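Local structure of colicin B (Escherichia coli, 1RH1) at residues A[256-265]-A[297-308]. The protein kills Escherichia coli and closely related bacteria by forming channels that depolarize the cytoplasmic membrane and dissipate cellular energy. Residues are numbered along the deposited sequence; the frame is centred on the assembly and turned at random.
Sequences EAGYTMSSNN and RQEAENNAKDDF
The ring of Tyr-259 lies flat against the helix, with Lys-305 CA over the ring centre, 3.9 Å from the centroid, a CH-pi contact on one face. Its edge is turned toward the face of Phe-308 in an offset edge-to-face pair, the planes inclined at 61°, and Arg-119 makes a cation-pi contact with the Tyr-259 ring. The guanidinium of Arg-297 is the second flat group: Ser-262 CB lies over one face, toward the rim, and Thr-260 O sits at the edge. These contacts join the short strand 260-262 to the long helix 291-340, which leads from this N-terminal part of colicin B into the pore-forming domain. The strand runs roughly antiparallel to the helix and pairs in parallel with strand 20-22, within the TonB box, which also touches the helix directly: Trp-22 meets both Thr-260 and Ala-300.

The Glu-301 chain turns about its CB-CG bond (chi2 -70°), bringing the carboxylate back to the strand. There OE2 accepts a hydrogen bond from Tyr-259 N, using its syn lone pair, at 2.9 Å; the longer approach of Thr-260 N to OE1, 3.5 Å, is a weak bond. Thr-260 OG1 adds two weak bonds, to Glu-301 OE1 and from Arg-297 NE, and thus links the acid and the base. Next to the ring's root, Ala-304 CB packs on Tyr-259 CB at 3.6 Å. Toward the more exposed end of the contact, Lys-305 NZ and Glu-256 OE2 form a long salt bridge of 3.5 Å, whereas Glu-256 OE1 pairs with Arg-119. Arg-297 reaches the strand fully extended from CG to NE. Its NH1 is held in a salt bridge by Asp-173, and NH2 donates to Thr-260 O at 2.7 Å, 28° from the carbonyl plane.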
loop_
_atom_site.group_PDB
_atom_site.type_symbol
_atom_site.label_atom_id
_atom_site.label_comp_id
_atom_site.label_asym_id
_atom_site.label_seq_id
_atom_site.Cartn_x
_atom_site.Cartn_y
_atom_site.Cartn_z
ATOM N N GLU A 256 -3.301 -7.388 -11.960
ATOM C CA GLU A 256 -3.196 -6.654 -10.724
ATOM C C GLU A 256 -4.386 -5.717 -10.644
ATOM O O GLU A 256 -4.833 -5.183 -11.667
ATOM C CB GLU A 256 -1.921 -5.857 -10.724
ATOM C CG GLU A 256 -1.793 -4.970 -9.503
ATOM C CD GLU A 256 -0.508 -4.178 -9.401
ATOM O OE1 GLU A 256 -0.278 -3.645 -8.327
ATOM O OE2 GLU A 256 0.259 -4.067 -10.354
ATOM N N ALA A 257 -4.880 -5.498 -9.420
ATOM C CA ALA A 257 -6.005 -4.602 -9.199
ATOM C C ALA A 257 -5.619 -3.139 -9.332
ATOM O O ALA A 257 -4.425 -2.814 -9.352
ATOM C CB ALA A 257 -6.588 -4.797 -7.811
ATOM N N GLY A 258 -6.650 -2.277 -9.421
ATOM C CA GLY A 258 -6.465 -0.855 -9.580
ATOM C C GLY A 258 -5.833 -0.173 -8.383
ATOM O O GLY A 258 -5.762 -0.699 -7.283
ATOM N N TYR A 259 -5.350 1.038 -8.619
ATOM C CA TYR A 259 -4.766 1.870 -7.590
ATOM C C TYR A 259 -5.653 3.032 -7.137
ATOM O O TYR A 259 -5.363 3.622 -6.089
ATOM C CB TYR A 259 -3.455 2.417 -8.082
ATOM C CG TYR A 259 -2.365 1.383 -8.180
ATOM C CD1 TYR A 259 -1.371 1.370 -7.202
ATOM C CD2 TYR A 259 -2.321 0.499 -9.263
ATOM C CE1 TYR A 259 -0.309 0.480 -7.305
ATOM C CE2 TYR A 259 -1.257 -0.403 -9.374
ATOM C CZ TYR A 259 -0.255 -0.392 -8.393
ATOM O OH TYR A 259 0.849 -1.200 -8.542
ATOM N N THR A 260 -6.712 3.415 -7.867
ATOM C CA THR A 260 -7.604 4.490 -7.426
ATOM C C THR A 260 -9.066 4.084 -7.238
ATOM O O THR A 260 -9.612 3.388 -8.091
ATOM C CB THR A 260 -7.610 5.702 -8.402
ATOM O OG1 THR A 260 -7.835 5.129 -9.675
ATOM C CG2 THR A 260 -6.350 6.522 -8.470
ATOM N N MET A 261 -9.733 4.465 -6.139
ATOM C CA MET A 261 -11.164 4.232 -6.018
ATOM C C MET A 261 -11.891 5.525 -6.296
ATOM O O MET A 261 -11.594 6.542 -5.670
ATOM C CB MET A 261 -11.577 3.733 -4.619
ATOM C CG MET A 261 -10.676 3.997 -3.399
ATOM S SD MET A 261 -11.136 3.067 -1.899
ATOM C CE MET A 261 -10.826 1.403 -2.465
ATOM N N SER A 262 -12.807 5.493 -7.282
ATOM C CA SER A 262 -13.677 6.612 -7.684
ATOM C C SER A 262 -14.478 7.062 -6.463
ATOM O O SER A 262 -14.951 6.200 -5.714
ATOM C CB SER A 262 -14.610 6.131 -8.810
ATOM O OG SER A 262 -15.667 7.011 -9.174
ATOM N N SER A 263 -14.652 8.367 -6.191
ATOM C CA SER A 263 -15.292 8.762 -4.938
ATOM C C SER A 263 -16.757 8.358 -4.806
ATOM O O SER A 263 -17.269 8.257 -3.691
ATOM C CB SER A 263 -15.196 10.275 -4.745
ATOM O OG SER A 263 -16.185 10.967 -5.499
ATOM N N ASN A 264 -17.420 8.108 -5.944
ATOM C CA ASN A 264 -18.840 7.793 -5.955
ATOM C C ASN A 264 -19.222 6.330 -6.048
ATOM O O ASN A 264 -20.400 5.989 -6.134
ATOM C CB ASN A 264 -19.486 8.578 -7.091
ATOM C CG ASN A 264 -19.442 10.097 -6.897
ATOM O OD1 ASN A 264 -19.370 10.830 -7.880
ATOM N ND2 ASN A 264 -19.479 10.655 -5.684
ATOM N N ASN A 265 -18.212 5.461 -5.965
ATOM C CA ASN A 265 -18.341 4.004 -5.922
ATOM C C ASN A 265 -18.254 3.396 -4.510
ATOM O O ASN A 265 -17.409 3.774 -3.692
ATOM C CB ASN A 265 -17.256 3.372 -6.801
ATOM C CG ASN A 265 -17.409 3.576 -8.298
ATOM O OD1 ASN A 265 -16.533 3.271 -9.112
ATOM N ND2 ASN A 265 -18.550 4.113 -8.689
ATOM N N ARG A 297 -8.832 9.349 -15.098
ATOM C CA ARG A 297 -8.613 8.257 -14.164
ATOM C C ARG A 297 -7.461 7.372 -14.593
ATOM O O ARG A 297 -6.772 6.839 -13.725
ATOM C CB ARG A 297 -9.856 7.372 -14.012
ATOM C CG ARG A 297 -9.679 6.372 -12.869
ATOM C CD ARG A 297 -10.956 5.634 -12.560
ATOM N NE ARG A 297 -10.796 4.733 -11.426
ATOM C CZ ARG A 297 -11.794 3.942 -11.023
ATOM N NH1 ARG A 297 -12.988 3.922 -11.626
ATOM N NH2 ARG A 297 -11.589 3.161 -9.978
ATOM N N GLN A 298 -7.212 7.217 -15.898
ATOM C CA GLN A 298 -6.091 6.405 -16.311
ATOM C C GLN A 298 -4.756 7.045 -15.983
ATOM O O GLN A 298 -3.809 6.312 -15.718
ATOM C CB GLN A 298 -6.132 6.128 -17.792
ATOM C CG GLN A 298 -5.223 4.959 -18.123
ATOM C CD GLN A 298 -5.486 3.727 -17.262
ATOM O OE1 GLN A 298 -6.375 2.911 -17.527
ATOM N NE2 GLN A 298 -4.699 3.594 -16.197
ATOM N N GLU A 299 -4.647 8.385 -15.955
ATOM C CA GLU A 299 -3.392 9.009 -15.569
ATOM C C GLU A 299 -3.265 9.004 -14.067
ATOM O O GLU A 299 -2.163 8.851 -13.547
ATOM C CB GLU A 299 -3.303 10.443 -16.090
ATOM C CG GLU A 299 -3.381 10.521 -17.629
ATOM C CD GLU A 299 -2.634 9.445 -18.459
ATOM O OE1 GLU A 299 -1.427 9.213 -18.240
ATOM O OE2 GLU A 299 -3.280 8.841 -19.335
ATOM N N ALA A 300 -4.407 9.105 -13.368
ATOM C CA ALA A 300 -4.441 9.006 -11.916
ATOM C C ALA A 300 -3.925 7.631 -11.480
ATOM O O ALA A 300 -3.204 7.496 -10.487
ATOM C CB ALA A 300 -5.872 9.186 -11.432
ATOM N N GLU A 301 -4.285 6.644 -12.318
ATOM C CA GLU A 301 -3.871 5.269 -12.190
ATOM C C GLU A 301 -2.398 5.068 -12.428
ATOM O O GLU A 301 -1.684 4.569 -11.552
ATOM C CB GLU A 301 -4.583 4.388 -13.169
ATOM C CG GLU A 301 -5.936 3.946 -12.695
ATOM C CD GLU A 301 -5.940 2.952 -11.548
ATOM O OE1 GLU A 301 -7.032 2.497 -11.210
ATOM O OE2 GLU A 301 -4.880 2.616 -11.007
ATOM N N ASN A 302 -1.993 5.490 -13.641
ATOM C CA ASN A 302 -0.633 5.428 -14.119
ATOM C C ASN A 302 0.273 6.118 -13.142
ATOM O O ASN A 302 1.320 5.571 -12.818
ATOM C CB ASN A 302 -0.507 6.103 -15.445
ATOM C CG ASN A 302 -1.069 5.302 -16.615
ATOM O OD1 ASN A 302 -1.591 4.191 -16.467
ATOM N ND2 ASN A 302 -0.982 5.871 -17.824
ATOM N N ASN A 303 -0.125 7.271 -12.609
ATOM C CA ASN A 303 0.682 7.953 -11.618
ATOM C C ASN A 303 0.727 7.264 -10.274
ATOM O O ASN A 303 1.809 7.220 -9.706
ATOM C CB ASN A 303 0.181 9.361 -11.389
ATOM C CG ASN A 303 0.505 10.357 -12.492
ATOM O OD1 ASN A 303 0.054 11.491 -12.363
ATOM N ND2 ASN A 303 1.252 10.048 -13.567
ATOM N N ALA A 304 -0.388 6.731 -9.738
ATOM C CA ALA A 304 -0.413 6.018 -8.458
ATOM C C ALA A 304 0.411 4.732 -8.485
ATOM O O ALA A 304 1.013 4.335 -7.482
ATOM C CB ALA A 304 -1.814 5.642 -8.111
ATOM N N LYS A 305 0.449 4.099 -9.672
ATOM C CA LYS A 305 1.233 2.909 -9.929
ATOM C C LYS A 305 2.750 3.133 -9.872
ATOM O O LYS A 305 3.467 2.472 -9.112
ATOM C CB LYS A 305 0.811 2.375 -11.283
ATOM C CG LYS A 305 1.600 1.148 -11.651
ATOM C CD LYS A 305 0.668 0.199 -12.329
ATOM C CE LYS A 305 1.414 -1.048 -12.756
ATOM N NZ LYS A 305 0.451 -2.024 -13.247
ATOM N N ASP A 306 3.268 4.081 -10.663
ATOM C CA ASP A 306 4.700 4.361 -10.744
ATOM C C ASP A 306 5.281 4.917 -9.468
ATOM O O ASP A 306 6.440 4.672 -9.158
ATOM C CB ASP A 306 4.990 5.342 -11.880
ATOM C CG ASP A 306 4.668 4.855 -13.301
ATOM O OD1 ASP A 306 4.091 3.774 -13.503
ATOM O OD2 ASP A 306 4.996 5.589 -14.237
ATOM N N ASP A 307 4.471 5.636 -8.700
ATOM C CA ASP A 307 4.944 6.187 -7.456
ATOM C C ASP A 307 5.040 5.099 -6.412
ATOM O O ASP A 307 5.937 5.148 -5.573
ATOM C CB ASP A 307 4.001 7.287 -7.004
ATOM C CG ASP A 307 3.936 8.511 -7.925
ATOM O OD1 ASP A 307 4.847 8.740 -8.738
ATOM O OD2 ASP A 307 2.949 9.250 -7.823
ATOM N N PHE A 308 4.142 4.100 -6.488
ATOM C CA PHE A 308 4.161 2.952 -5.593
ATOM C C PHE A 308 5.397 2.125 -5.885
ATOM O O PHE A 308 6.075 1.647 -4.979
ATOM C CB PHE A 308 2.919 2.120 -5.819
ATOM C CG PHE A 308 2.934 0.756 -5.147
ATOM C CD1 PHE A 308 2.747 0.649 -3.772
ATOM C CD2 PHE A 308 3.125 -0.380 -5.917
ATOM C CE1 PHE A 308 2.748 -0.599 -3.161
ATOM C CE2 PHE A 308 3.127 -1.627 -5.297
ATOM C CZ PHE A 308 2.938 -1.741 -3.923
#